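Local coordinates for uncharacterized conserved protein of COG5135 (Nostoc punctiforme, PDB 2I51) that binds flavin mononucleotide and is probably a flavin-dependent oxidoreductase akin to pyridoxamine 5'-phosphate oxidase, though its substrate is not established, at residues R25-A30 with I77-P82; Q87-G92 with Q164-E169. One frame throughout, in Å; residues are numbered along the deposited sequence. Where two conformers were deposited one is given.

Contact 1 (R25-A30 with I77-P82). With FMN (flavin mononucleotide), chain P; FMN (flavin mononucleotide), chain C.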
ATOM      1  N   ARG A  25      -1.274  13.337   0.649  1.00 16.12           N
ATOM      2  CA  ARG A  25      -2.609  12.916   1.069  1.00 16.50           C
ATOM      3  C   ARG A  25      -3.039  11.622   0.376  1.00 15.58           C
ATOM      4  O   ARG A  25      -4.184  11.190   0.545  1.00 18.28           O
ATOM      5  CB  ARG A  25      -3.603  14.018   0.905  1.00 21.85           C
ATOM      6  CG  ARG A  25      -3.258  15.168   1.929  1.00 26.06           C
ATOM      7  CD  ARG A  25      -4.068  16.387   1.721  1.00 33.43           C
ATOM      8  NE  ARG A  25      -5.452  16.089   2.028  1.00 31.94           N
ATOM      9  CZ  ARG A  25      -6.070  16.334   3.188  1.00 34.90           C
ATOM     10  NH1 ARG A  25      -5.444  16.930   4.200  1.00 30.55           N
ATOM     11  NH2 ARG A  25      -7.354  15.988   3.321  1.00 35.97           N
ATOM     12  N   TYR A  26      -2.126  10.943  -0.299  1.00 14.72           N
ATOM     13  CA  TYR A  26      -2.433   9.673  -0.926  1.00 14.80           C
ATOM     14  C   TYR A  26      -1.881   8.558  -0.047  1.00 16.03           C
ATOM     15  O   TYR A  26      -0.747   8.637   0.469  1.00 17.77           O
ATOM     16  CB  TYR A  26      -1.798   9.561  -2.301  1.00 15.18           C
ATOM     17  CG  TYR A  26      -2.174  10.598  -3.300  1.00 14.89           C
ATOM     18  CD1 TYR A  26      -3.261  11.411  -3.137  1.00 17.04           C
ATOM     19  CD2 TYR A  26      -1.388  10.772  -4.420  1.00 16.60           C
ATOM     20  CE1 TYR A  26      -3.551  12.410  -4.091  1.00 20.36           C
ATOM     21  CE2 TYR A  26      -1.663  11.719  -5.348  1.00 16.60           C
ATOM     22  CZ  TYR A  26      -2.734  12.524  -5.188  1.00 18.93           C
ATOM     23  OH  TYR A  26      -3.017  13.516  -6.147  1.00 21.86           O
ATOM     24  N   LEU A  27      -2.665   7.514   0.178  1.00 14.58           N
ATOM     25  CA  LEU A  27      -2.248   6.432   1.050  1.00 13.59           C
ATOM     26  C   LEU A  27      -2.722   5.113   0.456  1.00 14.70           C
ATOM     27  O   LEU A  27      -3.581   5.079  -0.448  1.00 14.33           O
ATOM     28  CB  LEU A  27      -2.740   6.653   2.478  1.00 15.24           C
ATOM     29  CG  LEU A  27      -4.241   6.821   2.705  1.00 14.81           C
ATOM     30  CD1 LEU A  27      -4.954   5.458   2.550  1.00 16.29           C
ATOM     31  CD2 LEU A  27      -4.526   7.450   4.133  1.00 16.23           C
ATOM     32  N   GLN A  28      -2.203   4.004   0.943  1.00 14.53           N
ATOM     33  CA  GLN A  28      -2.510   2.688   0.395  1.00 13.88           C
ATOM     34  C   GLN A  28      -3.370   1.875   1.331  1.00 14.70           C
ATOM     35  O   GLN A  28      -2.975   1.662   2.509  1.00 16.13           O
ATOM     36  CB  GLN A  28      -1.221   1.948   0.015  1.00 15.01           C
ATOM     37  CG  GLN A  28      -0.498   2.562  -1.174  1.00 14.02           C
ATOM     38  CD  GLN A  28       0.125   3.893  -0.930  1.00 16.50           C
ATOM     39  OE1 GLN A  28       0.724   4.124   0.139  1.00 16.84           O
ATOM     40  NE2 GLN A  28      -0.035   4.829  -1.892  1.00 17.08           N
ATOM     41  N   LEU A  29      -4.502   1.397   0.825  1.00 13.59           N
ATOM     42  CA  LEU A  29      -5.426   0.630   1.660  1.00 14.39           C
ATOM     43  C   LEU A  29      -5.366  -0.824   1.245  1.00 13.58           C
ATOM     44  O   LEU A  29      -5.689  -1.206   0.093  1.00 14.94           O
ATOM     45  CB  LEU A  29      -6.855   1.109   1.426  1.00 16.96           C
ATOM     46  CG  LEU A  29      -7.960   0.240   2.079  1.00 17.48           C
ATOM     47  CD1 LEU A  29      -8.040   0.666   3.495  1.00 26.65           C
ATOM     48  CD2 LEU A  29      -9.305   0.366   1.321  1.00 22.13           C
ATOM     49  N   ALA A  30      -5.002  -1.686   2.209  1.00 12.61           N
ATOM     50  CA  ALA A  30      -4.971  -3.116   1.988  1.00 12.98           C
ATOM     51  C   ALA A  30      -6.211  -3.759   2.581  1.00 15.20           C
ATOM     52  O   ALA A  30      -6.571  -3.515   3.722  1.00 15.38           O
ATOM     53  CB  ALA A  30      -3.700  -3.742   2.665  1.00 16.09           C
ATOM     54  N   ILE A  77      -4.195   0.480   6.446  1.00 14.80           N
ATOM     55  CA  ILE A  77      -3.604   1.459   5.564  0.50 14.42           C
ATOM     56  C   ILE A  77      -2.115   1.608   5.880  1.00 15.17           C
ATOM     57  O   ILE A  77      -1.651   1.383   7.005  1.00 15.50           O
ATOM     58  CB  ILE A  77      -4.335   2.791   5.591  0.50 15.15           C
ATOM     59  CG1 ILE A  77      -4.314   3.361   7.019  0.50 12.61           C
ATOM     60  CG2 ILE A  77      -5.750   2.646   4.967  0.50 13.64           C
ATOM     61  CD1 ILE A  77      -4.754   4.832   7.090  0.50 18.91           C
ATOM     62  N   CYS A  78      -1.345   1.928   4.843  1.00 14.89           N
ATOM     63  CA  CYS A  78       0.029   2.336   4.991  1.00 14.31           C
ATOM     64  C   CYS A  78       0.111   3.679   4.339  1.00 14.77           C
ATOM     65  O   CYS A  78      -0.298   3.868   3.199  1.00 15.38           O
ATOM     66  CB  CYS A  78       0.960   1.349   4.342  1.00 17.44           C
ATOM     67  SG  CYS A  78       2.690   1.767   4.598  1.00 17.79           S
ATOM     68  N   TRP A  79       0.650   4.637   5.088  1.00 13.89           N
ATOM     69  CA  TRP A  79       0.681   6.056   4.685  1.00 14.36           C
ATOM     70  C   TRP A  79       2.095   6.581   4.882  1.00 15.48           C
ATOM     71  O   TRP A  79       2.580   6.659   6.020  1.00 15.41           O
ATOM     72  CB  TRP A  79      -0.289   6.800   5.523  1.00 14.64           C
ATOM     73  CG  TRP A  79      -0.641   8.211   5.078  1.00 13.80           C
ATOM     74  CD1 TRP A  79      -0.172   8.922   4.001  1.00 16.26           C
ATOM     75  CD2 TRP A  79      -1.666   9.013   5.687  1.00 12.86           C
ATOM     76  NE1 TRP A  79      -0.874  10.125   3.907  1.00 16.42           N
ATOM     77  CE2 TRP A  79      -1.795  10.183   4.905  1.00 14.02           C
ATOM     78  CE3 TRP A  79      -2.538   8.815   6.752  1.00 15.18           C
ATOM     79  CZ2 TRP A  79      -2.743  11.178   5.214  1.00 15.56           C
ATOM     80  CZ3 TRP A  79      -3.407   9.813   7.101  1.00 16.17           C
ATOM     81  CH2 TRP A  79      -3.511  10.953   6.321  1.00 17.60           C
ATOM     82  N   TYR A  80       2.763   6.896   3.786  1.00 14.57           N
ATOM     83  CA  TYR A  80       4.118   7.382   3.805  1.00 16.01           C
ATOM     84  C   TYR A  80       4.160   8.857   3.448  1.00 14.87           C
ATOM     85  O   TYR A  80       3.541   9.311   2.446  1.00 16.66           O
ATOM     86  CB  TYR A  80       5.048   6.566   2.846  1.00 17.15           C
ATOM     87  CG  TYR A  80       6.451   7.046   2.861  1.00 15.00           C
ATOM     88  CD1 TYR A  80       7.216   6.914   4.016  1.00 15.28           C
ATOM     89  CD2 TYR A  80       7.024   7.721   1.790  1.00 15.61           C
ATOM     90  CE1 TYR A  80       8.492   7.420   4.114  1.00 15.59           C
ATOM     91  CE2 TYR A  80       8.328   8.233   1.874  1.00 16.26           C
ATOM     92  CZ  TYR A  80       9.079   8.059   3.037  1.00 15.41           C
ATOM     93  OH  TYR A  80      10.331   8.564   3.154  1.00 17.77           O
ATOM     94  N   PHE A  81       4.887   9.627   4.252  1.00 13.05           N
ATOM     95  CA  PHE A  81       5.021  11.078   4.123  1.00 15.14           C
ATOM     96  C   PHE A  81       6.426  11.391   3.658  1.00 15.38           C
ATOM     97  O   PHE A  81       7.371  11.283   4.402  1.00 15.73           O
ATOM     98  CB  PHE A  81       4.751  11.729   5.477  1.00 15.35           C
ATOM     99  CG  PHE A  81       3.302  11.753   5.846  1.00 12.83           C
ATOM    100  CD1 PHE A  81       2.491  12.776   5.452  1.00 15.11           C
ATOM    101  CD2 PHE A  81       2.741  10.712   6.573  1.00 14.25           C
ATOM    102  CE1 PHE A  81       1.118  12.809   5.817  1.00 16.99           C
ATOM    103  CE2 PHE A  81       1.403  10.700   6.907  1.00 16.21           C
ATOM    104  CZ  PHE A  81       0.589  11.757   6.567  1.00 15.71           C
ATOM    105  N   PRO A  82       6.573  11.753   2.367  1.00 16.54           N
ATOM    106  CA  PRO A  82       7.906  11.815   1.811  1.00 18.70           C
ATOM    107  C   PRO A  82       8.823  12.920   2.261  1.00 18.40           C
ATOM    108  O   PRO A  82      10.038  12.729   2.271  1.00 19.14           O
ATOM    109  CB  PRO A  82       7.659  11.879   0.293  1.00 20.30           C
ATOM    110  CG  PRO A  82       6.357  11.460   0.074  1.00 23.16           C
ATOM    111  CD  PRO A  82       5.541  11.873   1.329  1.00 18.58           C
TER
HETATM  112  N1  FMN P 300      11.253  -2.792   5.935  1.00 12.91           N
HETATM  113  C2  FMN P 300      11.864  -3.863   5.303  1.00 14.22           C
HETATM  114  O2  FMN P 300      11.806  -5.000   5.786  1.00 15.24           O
HETATM  115  N3  FMN P 300      12.494  -3.681   4.109  1.00 12.29           N
HETATM  116  C4  FMN P 300      12.644  -2.468   3.482  1.00 13.50           C
HETATM  117  O4  FMN P 300      13.114  -2.362   2.343  1.00 13.02           O
HETATM  118  C4A FMN P 300      12.045  -1.378   4.107  1.00 11.58           C
HETATM  119  N5  FMN P 300      12.160  -0.115   3.529  1.00 12.30           N
HETATM  120  C5A FMN P 300      11.396   0.915   4.080  1.00 12.15           C
HETATM  121  C6  FMN P 300      11.375   2.152   3.456  1.00 11.50           C
HETATM  122  C7  FMN P 300      10.647   3.227   3.984  1.00 11.70           C
HETATM  123  C7M FMN P 300      10.538   4.523   3.200  1.00 12.66           C
HETATM  124  C8  FMN P 300       9.932   3.047   5.158  1.00 10.80           C
HETATM  125  C8M FMN P 300       8.939   4.118   5.630  1.00 13.00           C
HETATM  126  C9  FMN P 300       9.975   1.831   5.803  1.00 10.03           C
HETATM  127  C9A FMN P 300      10.704   0.740   5.285  1.00 10.75           C
HETATM  128  N10 FMN P 300      10.761  -0.494   5.953  1.00 11.38           N
HETATM  129  C10 FMN P 300      11.359  -1.586   5.323  1.00 11.74           C
HETATM  130  C1' FMN P 300      10.137  -0.728   7.289  1.00 11.67           C
HETATM  131  C2' FMN P 300       8.776  -1.356   7.086  1.00 11.54           C
HETATM  132  O2' FMN P 300       7.824  -0.406   6.526  1.00 10.71           O
HETATM  133  C3' FMN P 300       8.234  -1.964   8.392  1.00 11.56           C
HETATM  134  O3' FMN P 300       8.228  -0.967   9.431  1.00 14.09           O
HETATM  135  C4' FMN P 300       9.153  -3.093   8.823  1.00 13.05           C
HETATM  136  O4' FMN P 300       9.603  -3.915   7.746  1.00 13.91           O
HETATM  137  C5' FMN P 300       8.353  -3.969   9.762  1.00 13.35           C
HETATM  138  O5' FMN P 300       7.249  -4.528   9.099  1.00 14.07           O
HETATM  139  P   FMN P 300       6.493  -5.835   9.589  1.00 14.22           P
HETATM  140  O1P FMN P 300       7.372  -7.022   9.295  1.00 15.88           O
HETATM  141  O2P FMN P 300       6.369  -5.603  11.094  1.00 18.18           O
HETATM  142  O3P FMN P 300       5.187  -5.883   8.889  1.00 16.09           O
HETATM  143  N1  FMN C 300      -9.940   4.835  -5.916  1.00 10.57           N
HETATM  144  C2  FMN C 300     -10.968   5.054  -5.076  1.00 13.59           C
HETATM  145  O2  FMN C 300     -11.908   4.259  -4.969  1.00 15.73           O
HETATM  146  N3  FMN C 300     -10.955   6.171  -4.264  1.00 13.29           N
HETATM  147  C4  FMN C 300      -9.951   7.093  -4.296  1.00 13.00           C
HETATM  148  O4  FMN C 300      -9.877   8.049  -3.439  1.00 13.19           O
HETATM  149  C4A FMN C 300      -8.886   6.880  -5.157  1.00 11.01           C
HETATM  150  N5  FMN C 300      -7.851   7.794  -5.253  1.00 12.49           N
HETATM  151  C5A FMN C 300      -6.703   7.417  -5.999  1.00 11.36           C
HETATM  152  C6  FMN C 300      -5.612   8.258  -6.011  1.00 11.20           C
HETATM  153  C7  FMN C 300      -4.452   7.966  -6.748  1.00 11.07           C
HETATM  154  C7M FMN C 300      -3.196   8.770  -6.535  1.00 13.80           C
HETATM  155  C8  FMN C 300      -4.471   6.807  -7.521  1.00 10.38           C
HETATM  156  C8M FMN C 300      -3.157   6.304  -8.134  1.00 12.84           C
HETATM  157  C9  FMN C 300      -5.584   5.962  -7.528  1.00 11.36           C
HETATM  158  C9A FMN C 300      -6.719   6.287  -6.800  1.00 11.44           C
HETATM  159  N10 FMN C 300      -7.838   5.486  -6.806  1.00 12.20           N
HETATM  160  C10 FMN C 300      -8.883   5.725  -5.968  1.00 11.26           C
HETATM  161  C1' FMN C 300      -7.964   4.316  -7.776  1.00 12.17           C
HETATM  162  C2' FMN C 300      -7.605   3.037  -7.009  1.00 12.35           C
HETATM  163  O2' FMN C 300      -6.191   3.013  -6.688  1.00 11.53           O
HETATM  164  C3' FMN C 300      -8.024   1.743  -7.734  1.00 13.45           C
HETATM  165  O3' FMN C 300      -7.484   1.789  -9.040  1.00 14.05           O
HETATM  166  C4' FMN C 300      -9.565   1.729  -7.817  1.00 15.24           C
HETATM  167  O4' FMN C 300     -10.224   2.171  -6.626  1.00 16.35           O
HETATM  168  C5' FMN C 300      -9.989   0.280  -8.054  1.00 15.93           C
HETATM  169  O5' FMN C 300      -9.531  -0.517  -6.969  1.00 13.89           O
HETATM  170  P   FMN C 300     -10.256  -1.868  -6.617  1.00 15.46           P
HETATM  171  O1P FMN C 300     -11.610  -1.623  -6.055  1.00 16.15           O
HETATM  172  O2P FMN C 300     -10.353  -2.658  -7.961  1.00 19.37           O
HETATM  173  O3P FMN C 300      -9.345  -2.637  -5.717  1.00 16.60           O
HETATM  174  O   HOH W   1       1.359   6.590   1.296  1.00 14.53           O
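Leu27 CG lies between its backbone N and carbonyl carbon (chi1 57°), and the indole of Trp79 stands opposite its own N (chi1 -167°), which brings Leu27 CD2 over the six-membered ring, 3.7 Å from its centroid and close to the ring normal, a CH-pi contact. The other branch, CD1, turns to Ile77, touching CG2 at 3.8 Å. The same Ile77 methyl also meets Leu29 CD1, so CG2 has a leucine branch from each of Leu27 and Leu29 on one face of the sheet. Phe81 CZ lies over the rim of the opposite indole face, and the indole NE1 is bound by the carbonyl of Ala24.

The two strands run antiparallel. Gln28 and Cys78 form a hydrogen-bonded pair, with Gln28 N to Cys78 O at 3.0 Å and Cys78 N to Gln28 O at 2.9 Å, both nearly straight. Toward Tyr26 and Tyr80 the strands diverge, and a water lies between them: it accepts from Tyr80 N at 2.9 Å and can donate to Tyr26 O at 3.1 Å, though other acceptors may compete for its protons.

Two tyrosines reach different flavins. The methyl C7M of one FMN lies over a face of Tyr26, 3.4 Å from CD2, whereas Tyr80 CD1 approaches C8M of the other FMN at 3.7 Å. Tyr26 also meets the ring of Tyr80 of the second subunit, and Tyr80 that subunit's Tyr26, both at steep angles, which places this edge of the contact at the dimer interface.

Strand 26-32 lies between strands 74-81 and 38-44, and helix 8-17 packs on Trp79 and Phe81 through Ile11, Ala14 and Leu15.

Contact 2 (Q87-G92 with Q164-E169). With FMN (flavin mononucleotide), chain P.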
ATOM      1  N   GLN A  87       6.154   6.991   8.405  1.00 12.96           N
ATOM      2  CA  GLN A  87       5.140   6.104   7.958  1.00 13.88           C
ATOM      3  C   GLN A  87       4.144   5.872   9.083  1.00 13.86           C
ATOM      4  O   GLN A  87       4.552   5.723  10.236  1.00 14.12           O
ATOM      5  CB  GLN A  87       5.770   4.773   7.580  1.00 15.16           C
ATOM      6  CG  GLN A  87       4.814   3.616   7.265  1.00 16.56           C
ATOM      7  CD  GLN A  87       5.549   2.366   6.880  1.00 16.35           C
ATOM      8  OE1 GLN A  87       5.633   2.057   5.686  1.00 17.86           O
ATOM      9  NE2 GLN A  87       6.073   1.660   7.848  1.00 17.37           N
ATOM     10  N   PHE A  88       2.852   5.883   8.750  1.00 12.94           N
ATOM     11  CA  PHE A  88       1.800   5.439   9.648  1.00 12.47           C
ATOM     12  C   PHE A  88       1.122   4.213   9.047  1.00 14.39           C
ATOM     13  O   PHE A  88       0.662   4.232   7.897  1.00 15.57           O
ATOM     14  CB  PHE A  88       0.750   6.506   9.895  1.00 13.57           C
ATOM     15  CG  PHE A  88       1.246   7.739  10.543  1.00 13.74           C
ATOM     16  CD1 PHE A  88       1.964   8.684   9.846  1.00 17.15           C
ATOM     17  CD2 PHE A  88       0.987   7.947  11.905  1.00 15.08           C
ATOM     18  CE1 PHE A  88       2.415   9.873  10.473  1.00 15.78           C
ATOM     19  CE2 PHE A  88       1.423   9.137  12.522  1.00 13.49           C
ATOM     20  CZ  PHE A  88       2.116  10.098  11.789  1.00 14.14           C
ATOM     21  N   ARG A  89       1.045   3.166   9.825  1.00 12.45           N
ATOM     22  CA  ARG A  89       0.251   1.989   9.479  1.00 13.14           C
ATOM     23  C   ARG A  89      -0.928   1.992  10.418  1.00 14.33           C
ATOM     24  O   ARG A  89      -0.734   2.184  11.617  1.00 14.11           O
ATOM     25  CB  ARG A  89       1.065   0.703   9.627  1.00 14.33           C
ATOM     26  CG  ARG A  89       2.176   0.618   8.637  1.00 15.38           C
ATOM     27  CD  ARG A  89       3.151  -0.511   8.984  1.00 16.99           C
ATOM     28  NE  ARG A  89       2.469  -1.813   8.943  1.00 17.17           N
ATOM     29  CZ  ARG A  89       3.045  -2.987   9.207  1.00 18.73           C
ATOM     30  NH1 ARG A  89       4.251  -2.977   9.646  1.00 20.09           N
ATOM     31  NH2 ARG A  89       2.352  -4.129   9.095  1.00 20.21           N
HETATM   32  N   MSE A  90      -2.131   1.883   9.913  1.00 14.06           N
HETATM   33  CA  MSE A  90      -3.318   1.970  10.745  0.50 15.31           C
HETATM   34  C   MSE A  90      -4.280   0.875  10.360  1.00 15.48           C
HETATM   35  O   MSE A  90      -4.680   0.759   9.207  1.00 15.83           O
HETATM   36  CB  MSE A  90      -4.014   3.317  10.617  0.50 17.22           C
HETATM   37  CG  MSE A  90      -3.167   4.498  10.981  0.50 15.40           C
HETATM   38 SE   MSE A  90      -4.348   6.011  11.031  0.38 22.72          SE
HETATM   39  CE  MSE A  90      -3.040   7.445  11.129  0.50 20.50           C
ATOM     40  N   ALA A  91      -4.646   0.073  11.346  1.00 15.19           N
ATOM     41  CA  ALA A  91      -5.487  -1.088  11.118  1.00 15.22           C
ATOM     42  C   ALA A  91      -6.772  -0.938  11.888  1.00 17.30           C
ATOM     43  O   ALA A  91      -6.756  -0.482  13.014  1.00 15.73           O
ATOM     44  CB  ALA A  91      -4.801  -2.311  11.579  1.00 15.31           C
ATOM     45  N   GLY A  92      -7.887  -1.317  11.278  1.00 16.08           N
ATOM     46  CA  GLY A  92      -9.159  -1.282  11.972  1.00 16.35           C
ATOM     47  C   GLY A  92     -10.303  -1.573  11.035  1.00 16.44           C
ATOM     48  O   GLY A  92     -10.113  -2.045   9.917  1.00 17.00           O
ATOM     49  N   GLN A 164      -5.348   0.088  15.855  1.00 14.36           N
ATOM     50  CA  GLN A 164      -3.934  -0.064  16.073  1.00 13.93           C
ATOM     51  C   GLN A 164      -3.218   0.840  15.096  1.00 13.91           C
ATOM     52  O   GLN A 164      -3.576   0.868  13.908  1.00 15.23           O
ATOM     53  CB  GLN A 164      -3.447  -1.507  15.885  1.00 17.34           C
ATOM     54  CG  GLN A 164      -1.996  -1.724  16.327  1.00 19.55           C
ATOM     55  CD  GLN A 164      -1.621  -3.155  16.643  1.00 26.51           C
ATOM     56  OE1 GLN A 164      -0.684  -3.698  16.063  1.00 31.74           O
ATOM     57  NE2 GLN A 164      -2.318  -3.754  17.590  1.00 26.41           N
ATOM     58  N   VAL A 165      -2.220   1.587  15.581  1.00 13.60           N
ATOM     59  CA  VAL A 165      -1.442   2.492  14.755  1.00 13.57           C
ATOM     60  C   VAL A 165       0.044   2.265  15.053  1.00 14.74           C
ATOM     61  O   VAL A 165       0.439   2.244  16.223  1.00 16.10           O
ATOM     62  CB  VAL A 165      -1.837   3.947  15.010  1.00 13.83           C
ATOM     63  CG1 VAL A 165      -0.918   4.932  14.232  1.00 14.89           C
ATOM     64  CG2 VAL A 165      -3.307   4.152  14.644  1.00 15.28           C
ATOM     65  N   ASP A 166       0.863   2.103  14.026  1.00 14.37           N
ATOM     66  CA  ASP A 166       2.346   1.936  14.123  1.00 14.19           C
ATOM     67  C   ASP A 166       2.927   3.133  13.395  1.00 15.63           C
ATOM     68  O   ASP A 166       2.694   3.301  12.182  1.00 17.22           O
ATOM     69  CB  ASP A 166       2.668   0.611  13.427  1.00 15.31           C
ATOM     70  CG  ASP A 166       4.115   0.176  13.459  1.00 25.14           C
ATOM     71  OD1 ASP A 166       4.999   0.932  13.811  1.00 29.15           O
ATOM     72  OD2 ASP A 166       4.337  -0.982  13.005  1.00 31.78           O
ATOM     73  N   HIS A 167       3.621   3.999  14.106  1.00 12.87           N
ATOM     74  CA  HIS A 167       4.254   5.191  13.549  1.00 12.64           C
ATOM     75  C   HIS A 167       5.763   5.054  13.554  1.00 12.80           C
ATOM     76  O   HIS A 167       6.360   4.931  14.623  1.00 13.49           O
ATOM     77  CB  HIS A 167       3.848   6.391  14.382  1.00 14.06           C
ATOM     78  CG  HIS A 167       4.403   7.690  13.901  1.00 15.32           C
ATOM     79  ND1 HIS A 167       4.638   8.748  14.764  1.00 16.71           N
ATOM     80  CD2 HIS A 167       4.729   8.124  12.657  1.00 14.81           C
ATOM     81  CE1 HIS A 167       5.106   9.771  14.068  1.00 18.85           C
ATOM     82  NE2 HIS A 167       5.169   9.422  12.786  1.00 16.39           N
ATOM     83  N   LEU A 168       6.372   5.086  12.381  1.00 13.52           N
ATOM     84  CA  LEU A 168       7.798   4.921  12.189  1.00 12.68           C
ATOM     85  C   LEU A 168       8.343   6.239  11.646  1.00 13.50           C
ATOM     86  O   LEU A 168       7.872   6.735  10.621  1.00 14.22           O
ATOM     87  CB  LEU A 168       8.060   3.805  11.189  1.00 13.78           C
ATOM     88  CG  LEU A 168       9.517   3.573  10.797  1.00 15.55           C
ATOM     89  CD1 LEU A 168      10.334   3.083  11.991  1.00 15.91           C
ATOM     90  CD2 LEU A 168       9.584   2.563   9.657  1.00 16.23           C
ATOM     91  N   GLU A 169       9.314   6.799  12.363  1.00 14.54           N
ATOM     92  CA  GLU A 169      10.047   8.004  11.968  1.00 13.99           C
ATOM     93  C   GLU A 169      11.444   7.586  11.542  1.00 15.94           C
ATOM     94  O   GLU A 169      12.230   7.130  12.371  1.00 15.92           O
ATOM     95  CB  GLU A 169      10.127   8.971  13.148  1.00 16.35           C
ATOM     96  CG  GLU A 169       8.812   9.602  13.460  1.00 18.69           C
ATOM     97  CD  GLU A 169       8.860  10.560  14.623  1.00 28.39           C
ATOM     98  OE1 GLU A 169       9.759  10.429  15.475  1.00 32.52           O
ATOM     99  OE2 GLU A 169       7.977  11.441  14.668  1.00 29.97           O
TER
HETATM  100  N1  FMN P 300      11.253  -2.792   5.935  1.00 12.91           N
HETATM  101  C2  FMN P 300      11.864  -3.863   5.303  1.00 14.22           C
HETATM  102  O2  FMN P 300      11.806  -5.000   5.786  1.00 15.24           O
HETATM  103  N3  FMN P 300      12.494  -3.681   4.109  1.00 12.29           N
HETATM  104  C4  FMN P 300      12.644  -2.468   3.482  1.00 13.50           C
HETATM  105  O4  FMN P 300      13.114  -2.362   2.343  1.00 13.02           O
HETATM  106  C4A FMN P 300      12.045  -1.378   4.107  1.00 11.58           C
HETATM  107  N5  FMN P 300      12.160  -0.115   3.529  1.00 12.30           N
HETATM  108  C5A FMN P 300      11.396   0.915   4.080  1.00 12.15           C
HETATM  109  C6  FMN P 300      11.375   2.152   3.456  1.00 11.50           C
HETATM  110  C7  FMN P 300      10.647   3.227   3.984  1.00 11.70           C
HETATM  111  C7M FMN P 300      10.538   4.523   3.200  1.00 12.66           C
HETATM  112  C8  FMN P 300       9.932   3.047   5.158  1.00 10.80           C
HETATM  113  C8M FMN P 300       8.939   4.118   5.630  1.00 13.00           C
HETATM  114  C9  FMN P 300       9.975   1.831   5.803  1.00 10.03           C
HETATM  115  C9A FMN P 300      10.704   0.740   5.285  1.00 10.75           C
HETATM  116  N10 FMN P 300      10.761  -0.494   5.953  1.00 11.38           N
HETATM  117  C10 FMN P 300      11.359  -1.586   5.323  1.00 11.74           C
HETATM  118  C1' FMN P 300      10.137  -0.728   7.289  1.00 11.67           C
HETATM  119  C2' FMN P 300       8.776  -1.356   7.086  1.00 11.54           C
HETATM  120  O2' FMN P 300       7.824  -0.406   6.526  1.00 10.71           O
HETATM  121  C3' FMN P 300       8.234  -1.964   8.392  1.00 11.56           C
HETATM  122  O3' FMN P 300       8.228  -0.967   9.431  1.00 14.09           O
HETATM  123  C4' FMN P 300       9.153  -3.093   8.823  1.00 13.05           C
HETATM  124  O4' FMN P 300       9.603  -3.915   7.746  1.00 13.91           O
HETATM  125  C5' FMN P 300       8.353  -3.969   9.762  1.00 13.35           C
HETATM  126  O5' FMN P 300       7.249  -4.528   9.099  1.00 14.07           O
HETATM  127  P   FMN P 300       6.493  -5.835   9.589  1.00 14.22           P
HETATM  128  O1P FMN P 300       7.372  -7.022   9.295  1.00 15.88           O
HETATM  129  O2P FMN P 300       6.369  -5.603  11.094  1.00 18.18           O
HETATM  130  O3P FMN P 300       5.187  -5.883   8.889  1.00 16.09           O
HETATM  131  O   HOH W   2       4.880   2.322  10.498  1.00 18.01           O
HETATM  132  O   HOH W   3       5.889  -0.702  10.614  1.00 22.09           O
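Gln87 through Ala91 pair with Leu168 through Gln164 in regular antiparallel register, the strand axes 4.7 Å apart and six backbone hydrogen bonds joining the hydrogen-bonded pairs Gln87-Leu168, Arg89-Asp166 and Ala91-Gln164. On one face of the sheet Phe88 and His167 lie side by side in an offset stack, centroids 4.0 Å apart and planes only 10° from parallel. The overlap is partial: Phe88 CZ sits over the imidazole near its rim, 3.3 Å from NE2. That nitrogen is hydrogen-bonded to Glu86, which helps fix the turn of the imidazole. Further along, Met90, present as selenomethionine, runs alongside Val165, its CG touching CG2 at 3.7 Å. Helix 8-17 packs on Phe88 and Met90, and Trp7 on Met90 and Val165.

On the other face Gln87, Arg89 and Leu168 line the FMN site. Gln87 leaves with CG opposite its backbone N (chi1 171°) and stays extended, so its amide reaches the ribityl chain, where NE2 donates to O2' at 3.0 Å. NE2 also donates to a water held by Asp166 O, while OE1 is bound by Thr42 of the second subunit. Arg89, bent at chi3, brings NH1 to phosphate oxygen O3P at 3.1 Å; NH2 adds a weak bond to the same oxygen and a salt bridge to Glu76. Asp166 OD2 lies 3.9 Å from Arg89 NH1 and well out of the guanidinium plane, a long, purely electrostatic pairing; a water bridges the two and also touches FMN O3' at 2.6 Å. Arg177 is the stronger partner of Asp166. Leu168 CD2 borders the cofactor near O3' and C9.

These strands form one wall of the FMN site in the split-barrel fold of the pyridoxamine 5'-phosphate oxidase family, the cofactor held between two subunits, with Arg41, Thr59 and Lys65 supplied by the second.

How the contacts relate
The centres of contact 1 and contact 2 are 10 Å apart in one antiparallel sheet, and contact 1 closes along the chain before contact 2 opens. Consecutive strands 74-81 and 86-97 are neighbours, so the four segments form the strand order 26-32, 74-81, 86-97, 155-169. Backbone pairing between the inner strands (Ile77 N to Met90 O and Trp79 N to Phe88 O, probable hydrogen bonds) and packing of Phe81 on Phe88 join the two contacts directly. Both touch the same FMN and the second subunit, while contact 1 also meets the other FMN. The shared sheet thereby connects the two cofactor sites of the dimer.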